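Side-chain contact in ABC sugar transporter, periplasmic sugar binding protein (Legionella pneumophila subsp. pneumophila, PDB 3ROT), which probably binds a carbohydrate in the periplasm and delivers it to an ABC transporter for uptake: residues 178-183 / 204-209. Residues are numbered along the deposited sequence; the frame is centred on the assembly and turned at random.
Sequences RVKSYF and GQMLLH
Met206, present as selenomethionine, reaches from helix 197-208 to Val179 and Lys180 on helix 172-185. The two helices flank strand 191-194 in chain order within the parallel alpha/beta sandwich of the second lobe, in a two-lobed fold of the periplasmic binding protein type. The backbones stay well apart, Lys180 CA and Met206 CA being 9.7 Å from each other, and one long side chain spans the gap.

Apolar contact is the whole of the direct meeting. The selenium lies against the aliphatic part of Lys180, with SE 3.7 Å from CD and equally near CG of that lysine. A bend about the CG-SE bond of Met206 (chi3 -69°) carries the methyl CE to Val179. Of the two valine methyls, CG1 takes this contact; it stands opposite the backbone N across the CA-CB bond (chi1 174°). Val179 also packs on Leu136 of strand 132-137, and Tyr213 of helix 210-213 touches Met206.

Two polar side chains beside the contact are tied elsewhere. Past the contact, Lys180 carries NZ on to a weak hydrogen bond with Tyr213 O. Gln205 OE1 bonds to Gln176 NE2, a second tie between the two helices, and to Thr19 OG1 of the second subunit, placing the contact beside the dimer interface. On the side of the buried Val179, the methyl CE of Met206 sits 4.0 Å from CG1 and 4.2 Å from CB of that valine.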
ATOM      1  N   ARG A 178       2.712 -10.663  14.084  1.00 33.65           N
ATOM      2  CA  ARG A 178       1.802 -10.672  15.213  1.00 34.66           C
ATOM      3  C   ARG A 178       0.633 -11.638  15.051  1.00 35.25           C
ATOM      4  O   ARG A 178       0.173 -12.225  16.031  1.00 36.92           O
ATOM      5  CB  ARG A 178       1.312  -9.246  15.477  1.00 36.34           C
ATOM      6  CG  ARG A 178       2.463  -8.258  15.726  1.00 36.61           C
ATOM      7  CD  ARG A 178       1.974  -6.836  15.967  1.00 38.78           C
ATOM      8  NE  ARG A 178       3.085  -5.902  16.172  1.00 40.32           N
ATOM      9  CZ  ARG A 178       2.951  -4.585  16.321  1.00 40.13           C
ATOM     10  NH1 ARG A 178       1.752  -4.018  16.293  1.00 39.65           N
ATOM     11  NH2 ARG A 178       4.023  -3.828  16.497  1.00 41.26           N
ATOM     12  N   VAL A 179       0.158 -11.815  13.823  1.00 35.09           N
ATOM     13  CA  VAL A 179      -0.942 -12.738  13.565  1.00 33.02           C
ATOM     14  C   VAL A 179      -0.466 -14.174  13.725  1.00 32.13           C
ATOM     15  O   VAL A 179      -1.128 -14.990  14.361  1.00 31.25           O
ATOM     16  CB  VAL A 179      -1.508 -12.551  12.148  1.00 33.02           C
ATOM     17  CG1 VAL A 179      -2.549 -13.624  11.850  1.00 33.90           C
ATOM     18  CG2 VAL A 179      -2.128 -11.173  12.024  1.00 32.92           C
ATOM     19  N   LYS A 180       0.688 -14.478  13.147  1.00 32.50           N
ATOM     20  CA  LYS A 180       1.246 -15.823  13.239  1.00 33.62           C
ATOM     21  C   LYS A 180       1.522 -16.193  14.690  1.00 32.77           C
ATOM     22  O   LYS A 180       1.243 -17.311  15.107  1.00 32.06           O
ATOM     23  CB  LYS A 180       2.522 -15.912  12.409  1.00 35.50           C
ATOM     24  CG  LYS A 180       2.254 -15.739  10.928  1.00 40.13           C
ATOM     25  CD  LYS A 180       3.515 -15.515  10.116  1.00 42.29           C
ATOM     26  CE  LYS A 180       4.381 -16.754  10.059  1.00 44.41           C
ATOM     27  NZ  LYS A 180       5.515 -16.534   9.125  1.00 47.42           N
ATOM     28  N   SER A 181       2.055 -15.250  15.463  1.00 34.46           N
ATOM     29  CA  SER A 181       2.347 -15.509  16.871  1.00 35.82           C
ATOM     30  C   SER A 181       1.081 -15.888  17.623  1.00 36.15           C
ATOM     31  O   SER A 181       1.088 -16.805  18.443  1.00 36.80           O
ATOM     32  CB  SER A 181       2.975 -14.280  17.535  1.00 36.46           C
ATOM     33  OG  SER A 181       4.235 -13.972  16.963  1.00 38.41           O
ATOM     34  N   TYR A 182      -0.009 -15.180  17.338  1.00 35.08           N
ATOM     35  CA  TYR A 182      -1.277 -15.445  18.003  1.00 35.39           C
ATOM     36  C   TYR A 182      -1.814 -16.835  17.678  1.00 35.33           C
ATOM     37  O   TYR A 182      -2.282 -17.550  18.565  1.00 33.53           O
ATOM     38  CB  TYR A 182      -2.319 -14.397  17.612  1.00 36.87           C
ATOM     39  CG  TYR A 182      -3.572 -14.464  18.457  1.00 39.96           C
ATOM     40  CD1 TYR A 182      -3.663 -13.760  19.659  1.00 40.81           C
ATOM     41  CD2 TYR A 182      -4.647 -15.268  18.082  1.00 38.94           C
ATOM     42  CE1 TYR A 182      -4.793 -13.855  20.466  1.00 41.66           C
ATOM     43  CE2 TYR A 182      -5.779 -15.372  18.883  1.00 41.08           C
ATOM     44  CZ  TYR A 182      -5.846 -14.664  20.073  1.00 42.62           C
ATOM     45  OH  TYR A 182      -6.961 -14.771  20.874  1.00 45.71           O
ATOM     46  N   PHE A 183      -1.765 -17.222  16.406  1.00 35.21           N
ATOM     47  CA  PHE A 183      -2.257 -18.539  16.031  1.00 37.14           C
ATOM     48  C   PHE A 183      -1.414 -19.672  16.622  1.00 39.73           C
ATOM     49  O   PHE A 183      -1.926 -20.768  16.875  1.00 39.12           O
ATOM     50  CB  PHE A 183      -2.342 -18.671  14.509  1.00 35.80           C
ATOM     51  CG  PHE A 183      -3.645 -18.174  13.943  1.00 35.77           C
ATOM     52  CD1 PHE A 183      -3.966 -16.819  13.976  1.00 36.97           C
ATOM     53  CD2 PHE A 183      -4.572 -19.067  13.427  1.00 35.19           C
ATOM     54  CE1 PHE A 183      -5.199 -16.364  13.504  1.00 36.48           C
ATOM     55  CE2 PHE A 183      -5.800 -18.628  12.955  1.00 36.04           C
ATOM     56  CZ  PHE A 183      -6.115 -17.270  12.993  1.00 35.59           C
ATOM     57  N   GLY A 204      -3.961 -11.385   3.668  1.00 23.77           N
ATOM     58  CA  GLY A 204      -4.311 -12.050   2.420  1.00 24.85           C
ATOM     59  C   GLY A 204      -3.136 -12.681   1.678  1.00 24.60           C
ATOM     60  O   GLY A 204      -3.297 -13.654   0.934  1.00 24.01           O
ATOM     61  N   GLN A 205      -1.947 -12.124   1.859  1.00 26.09           N
ATOM     62  CA  GLN A 205      -0.781 -12.670   1.186  1.00 27.36           C
ATOM     63  C   GLN A 205      -0.470 -14.053   1.751  1.00 26.08           C
ATOM     64  O   GLN A 205      -0.075 -14.953   1.014  1.00 25.52           O
ATOM     65  CB  GLN A 205       0.411 -11.734   1.347  1.00 30.80           C
ATOM     66  CG  GLN A 205       1.595 -12.110   0.488  1.00 37.16           C
ATOM     67  CD  GLN A 205       2.703 -11.085   0.563  1.00 41.57           C
ATOM     68  OE1 GLN A 205       3.167 -10.733   1.654  1.00 43.10           O
ATOM     69  NE2 GLN A 205       3.137 -10.599  -0.594  1.00 41.03           N
HETATM   70  N   MSE A 206      -0.667 -14.227   3.055  1.00 25.50           N
HETATM   71  CA  MSE A 206      -0.419 -15.520   3.696  1.00 27.18           C
HETATM   72  C   MSE A 206      -1.499 -16.534   3.304  1.00 26.90           C
HETATM   73  O   MSE A 206      -1.213 -17.725   3.130  1.00 25.16           O
HETATM   74  CB  MSE A 206      -0.384 -15.367   5.222  1.00 29.36           C
HETATM   75  CG  MSE A 206       0.609 -14.340   5.711  1.00 31.35           C
HETATM   76 SE   MSE A 206       1.045 -14.544   7.608  1.00 38.76          SE
HETATM   77  CE  MSE A 206      -0.647 -14.023   8.354  1.00 35.24           C
ATOM     78  N   LEU A 207      -2.739 -16.061   3.167  1.00 25.71           N
ATOM     79  CA  LEU A 207      -3.853 -16.924   2.778  1.00 24.86           C
ATOM     80  C   LEU A 207      -3.660 -17.441   1.354  1.00 25.52           C
ATOM     81  O   LEU A 207      -4.160 -18.508   0.998  1.00 23.62           O
ATOM     82  CB  LEU A 207      -5.181 -16.163   2.855  1.00 23.91           C
ATOM     83  CG  LEU A 207      -5.620 -15.625   4.218  1.00 26.54           C
ATOM     84  CD1 LEU A 207      -6.830 -14.714   4.005  1.00 25.64           C
ATOM     85  CD2 LEU A 207      -5.950 -16.778   5.179  1.00 25.45           C
ATOM     86  N   LEU A 208      -2.938 -16.672   0.543  1.00 25.38           N
ATOM     87  CA  LEU A 208      -2.675 -17.042  -0.849  1.00 26.81           C
ATOM     88  C   LEU A 208      -1.460 -17.975  -0.984  1.00 27.02           C
ATOM     89  O   LEU A 208      -1.358 -18.735  -1.948  1.00 28.42           O
ATOM     90  CB  LEU A 208      -2.461 -15.777  -1.698  1.00 27.53           C
ATOM     91  CG  LEU A 208      -3.673 -14.893  -2.031  1.00 28.34           C
ATOM     92  CD1 LEU A 208      -3.201 -13.559  -2.618  1.00 29.58           C
ATOM     93  CD2 LEU A 208      -4.575 -15.614  -3.023  1.00 28.29           C
ATOM     94  N   HIS A 209      -0.541 -17.904  -0.024  1.00 27.16           N
ATOM     95  CA  HIS A 209       0.651 -18.755  -0.031  1.00 28.97           C
ATOM     96  C   HIS A 209       0.881 -19.260   1.384  1.00 26.86           C
ATOM     97  O   HIS A 209       1.865 -18.921   2.031  1.00 26.82           O
ATOM     98  CB  HIS A 209       1.863 -17.960  -0.529  1.00 32.02           C
ATOM     99  CG  HIS A 209       1.721 -17.496  -1.946  1.00 37.43           C
ATOM    100  ND1 HIS A 209       1.108 -16.310  -2.284  1.00 40.04           N
ATOM    101  CD2 HIS A 209       2.059 -18.091  -3.115  1.00 38.71           C
ATOM    102  CE1 HIS A 209       1.076 -16.193  -3.600  1.00 40.06           C
ATOM    103  NE2 HIS A 209       1.645 -17.259  -4.127  1.00 39.33           N
TER